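Local coordinates for aromatic-amino-acid aminotransferase (Burkholderia pseudomallei, PDB 4F4E), which probably transfers amino groups between aromatic amino acids such as tyrosine and 2-oxoglutarate, using pyridoxal 5'-phosphate as cofactor, at residues Arg70-Ala75 and Gly314-Ala319. Residues are numbered along the deposited sequence; the frame is centred on the assembly and turned at random.
Sequences RAVRDA and GAIVAA
Ile316 lays both arms of its side chain against Ala75 where helix 70-81 crosses helix 312-322. This is helix-helix packing in a class I aminotransferase, a fold type I pyridoxal-phosphate enzyme. The axes of segments 70-75 and 314-319 come within 9.5 Å of each other, at a signed crossing angle of 109°. Ala75 and Ile316 also have the nearest alpha carbons, 6.1 Å apart from CA to CA. At this point Ala75 presents only a methyl group to Ile316. In Ile316, CG2 lies anti to the backbone N and CG1 beside it (chi1 -65°). This torsion turns both branches towards helix 70-81. Ile316 CG2 meets Ala75 CB at 4.1 Å and touches Val72 CG1 more loosely, at 4.3 Å. One helical turn on from Ile316, Ala319 adds a light methyl contact, with its CB 4.4 Å from Ala75 CB. No hydrogen bond or salt bridge crosses between the segments; the side chains meet through apolar carbons alone. Three of the four touching residues are buried; Ala319 is partly exposed. Val72 and Val317 both touch Phe271, two positions after Lys269, the lysine covalently bound to pyridoxal phosphate. Ala71 packs on Ser329 and Trp330 of the long helix 324-354, and Arg70 is salt-bridged to Glu336 there. Arg73, whose CB points away from helix 312-322, forms a salt bridge from NH2 to Asp74 OD1. The other branch of Ile316 ends at the backbone of Ala75: methyl CD1 sits 3.8 Å from Ala75 C and 3.9 Å from Ala75 O.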
ATOM      1  N   ARG A  70     -10.969  20.054 -10.379  1.00 13.21           N
ATOM      2  CA  ARG A  70     -12.333  20.005 -10.848  1.00 14.03           C
ATOM      3  C   ARG A  70     -12.671  18.635 -11.451  1.00 13.81           C
ATOM      4  O   ARG A  70     -13.730  18.073 -11.195  1.00 13.27           O
ATOM      5  CB  ARG A  70     -12.617  21.133 -11.854  1.00 15.36           C
ATOM      6  CG  ARG A  70     -12.405  22.515 -11.253  1.00 16.44           C
ATOM      7  CD  ARG A  70     -12.618  23.614 -12.287  1.00 18.10           C
ATOM      8  NE  ARG A  70     -11.468  23.884 -13.171  1.00 17.52           N
ATOM      9  CZ  ARG A  70     -10.418  24.641 -12.887  1.00 18.73           C
ATOM     10  NH1 ARG A  70     -10.323  25.257 -11.728  1.00 19.53           N
ATOM     11  NH2 ARG A  70      -9.461  24.854 -13.818  1.00 20.35           N
ATOM     12  N   ALA A  71     -11.745  18.084 -12.239  1.00 13.21           N
ATOM     13  CA  ALA A  71     -11.967  16.805 -12.877  1.00 12.79           C
ATOM     14  C   ALA A  71     -12.088  15.681 -11.845  1.00 12.15           C
ATOM     15  O   ALA A  71     -12.864  14.774 -12.013  1.00 12.77           O
ATOM     16  CB  ALA A  71     -10.858  16.509 -13.880  1.00 12.74           C
ATOM     17  N   VAL A  72     -11.396  15.816 -10.729  1.00 11.59           N
ATOM     18  CA  VAL A  72     -11.424  14.824  -9.677  1.00 11.13           C
ATOM     19  C   VAL A  72     -12.775  14.911  -8.948  1.00 12.24           C
ATOM     20  O   VAL A  72     -13.461  13.926  -8.791  1.00 11.46           O
ATOM     21  CB  VAL A  72     -10.245  14.997  -8.719  1.00 10.64           C
ATOM     22  CG1 VAL A  72     -10.449  14.233  -7.423  1.00 10.14           C
ATOM     23  CG2 VAL A  72      -8.943  14.583  -9.401  1.00  9.98           C
ATOM     24  N   ARG A  73     -13.150  16.115  -8.562  1.00 13.21           N
ATOM     25  CA  ARG A  73     -14.460  16.352  -7.912  1.00 16.05           C
ATOM     26  C   ARG A  73     -15.578  15.807  -8.795  1.00 15.01           C
ATOM     27  O   ARG A  73     -16.459  15.055  -8.347  1.00 14.09           O
ATOM     28  CB  ARG A  73     -14.657  17.850  -7.662  1.00 18.69           C
ATOM     29  CG  ARG A  73     -15.903  18.197  -6.879  1.00 23.70           C
ATOM     30  CD  ARG A  73     -16.258  19.673  -7.059  1.00 28.75           C
ATOM     31  NE  ARG A  73     -16.464  19.960  -8.489  1.00 37.04           N
ATOM     32  CZ  ARG A  73     -15.875  20.943  -9.198  1.00 39.10           C
ATOM     33  NH1 ARG A  73     -15.035  21.815  -8.610  1.00 40.38           N
ATOM     34  NH2 ARG A  73     -16.137  21.061 -10.506  1.00 37.70           N
ATOM     35  N   ASP A  74     -15.511  16.146 -10.087  1.00 15.00           N
ATOM     36  CA  ASP A  74     -16.549  15.715 -11.020  1.00 15.44           C
ATOM     37  C   ASP A  74     -16.607  14.223 -11.144  1.00 14.54           C
ATOM     38  O   ASP A  74     -17.710  13.626 -11.113  1.00 14.69           O
ATOM     39  CB  ASP A  74     -16.383  16.377 -12.380  1.00 17.04           C
ATOM     40  CG  ASP A  74     -16.636  17.893 -12.327  1.00 19.44           C
ATOM     41  OD1 ASP A  74     -17.150  18.351 -11.290  1.00 19.30           O
ATOM     42  OD2 ASP A  74     -16.284  18.634 -13.280  1.00 21.03           O
ATOM     43  N   ALA A  75     -15.448  13.589 -11.277  1.00 13.23           N
ATOM     44  CA  ALA A  75     -15.415  12.136 -11.373  1.00 12.93           C
ATOM     45  C   ALA A  75     -15.938  11.469 -10.125  1.00 12.75           C
ATOM     46  O   ALA A  75     -16.631  10.431 -10.210  1.00 12.67           O
ATOM     47  CB  ALA A  75     -14.000  11.620 -11.661  1.00 11.97           C
ATOM     48  N   GLY A 314      -7.106   5.166  -8.058  1.00  7.22           N
ATOM     49  CA  GLY A 314      -6.946   4.619  -9.404  1.00  7.34           C
ATOM     50  C   GLY A 314      -8.186   4.652 -10.266  1.00  7.68           C
ATOM     51  O   GLY A 314      -8.107   4.949 -11.444  1.00  7.57           O
ATOM     52  N   ALA A 315      -9.336   4.362  -9.669  1.00  8.17           N
ATOM     53  CA  ALA A 315     -10.589   4.385 -10.399  1.00  8.32           C
ATOM     54  C   ALA A 315     -10.922   5.793 -10.904  1.00  8.82           C
ATOM     55  O   ALA A 315     -11.414   5.962 -12.007  1.00  8.47           O
ATOM     56  CB  ALA A 315     -11.719   3.836  -9.567  1.00  8.34           C
ATOM     57  N   ILE A 316     -10.672   6.783 -10.049  1.00  8.76           N
ATOM     58  CA  ILE A 316     -10.851   8.177 -10.409  1.00  8.98           C
ATOM     59  C   ILE A 316      -9.892   8.632 -11.521  1.00  8.75           C
ATOM     60  O   ILE A 316     -10.326   9.245 -12.496  1.00  8.65           O
ATOM     61  CB  ILE A 316     -10.763   9.061  -9.165  1.00  9.17           C
ATOM     62  CG1 ILE A 316     -11.935   8.738  -8.224  1.00  9.55           C
ATOM     63  CG2 ILE A 316     -10.732  10.528  -9.499  1.00  9.40           C
ATOM     64  CD1 ILE A 316     -13.371   8.985  -8.695  1.00 10.06           C
ATOM     65  N   VAL A 317      -8.607   8.309 -11.408  1.00  8.45           N
ATOM     66  CA  VAL A 317      -7.677   8.683 -12.461  1.00  8.40           C
ATOM     67  C   VAL A 317      -8.114   7.990 -13.745  1.00  9.18           C
ATOM     68  O   VAL A 317      -8.146   8.636 -14.808  1.00 10.39           O
ATOM     69  CB  VAL A 317      -6.230   8.335 -12.111  1.00  8.05           C
ATOM     70  CG1 VAL A 317      -5.272   8.442 -13.355  1.00  7.62           C
ATOM     71  CG2 VAL A 317      -5.728   9.184 -10.956  1.00  7.47           C
ATOM     72  N   ALA A 318      -8.421   6.686 -13.695  1.00  9.29           N
ATOM     73  CA  ALA A 318      -8.858   5.963 -14.904  1.00  9.99           C
ATOM     74  C   ALA A 318     -10.098   6.609 -15.517  1.00 10.35           C
ATOM     75  O   ALA A 318     -10.189   6.778 -16.766  1.00 10.61           O
ATOM     76  CB  ALA A 318      -9.147   4.483 -14.595  1.00  9.94           C
ATOM     77  N   ALA A 319     -11.044   7.009 -14.653  1.00 10.41           N
ATOM     78  CA  ALA A 319     -12.283   7.701 -15.132  1.00 11.14           C
ATOM     79  C   ALA A 319     -11.981   9.024 -15.862  1.00 11.49           C
ATOM     80  O   ALA A 319     -12.581   9.286 -16.927  1.00 12.20           O
ATOM     81  CB  ALA A 319     -13.271   7.943 -13.972  1.00 10.91           C
TER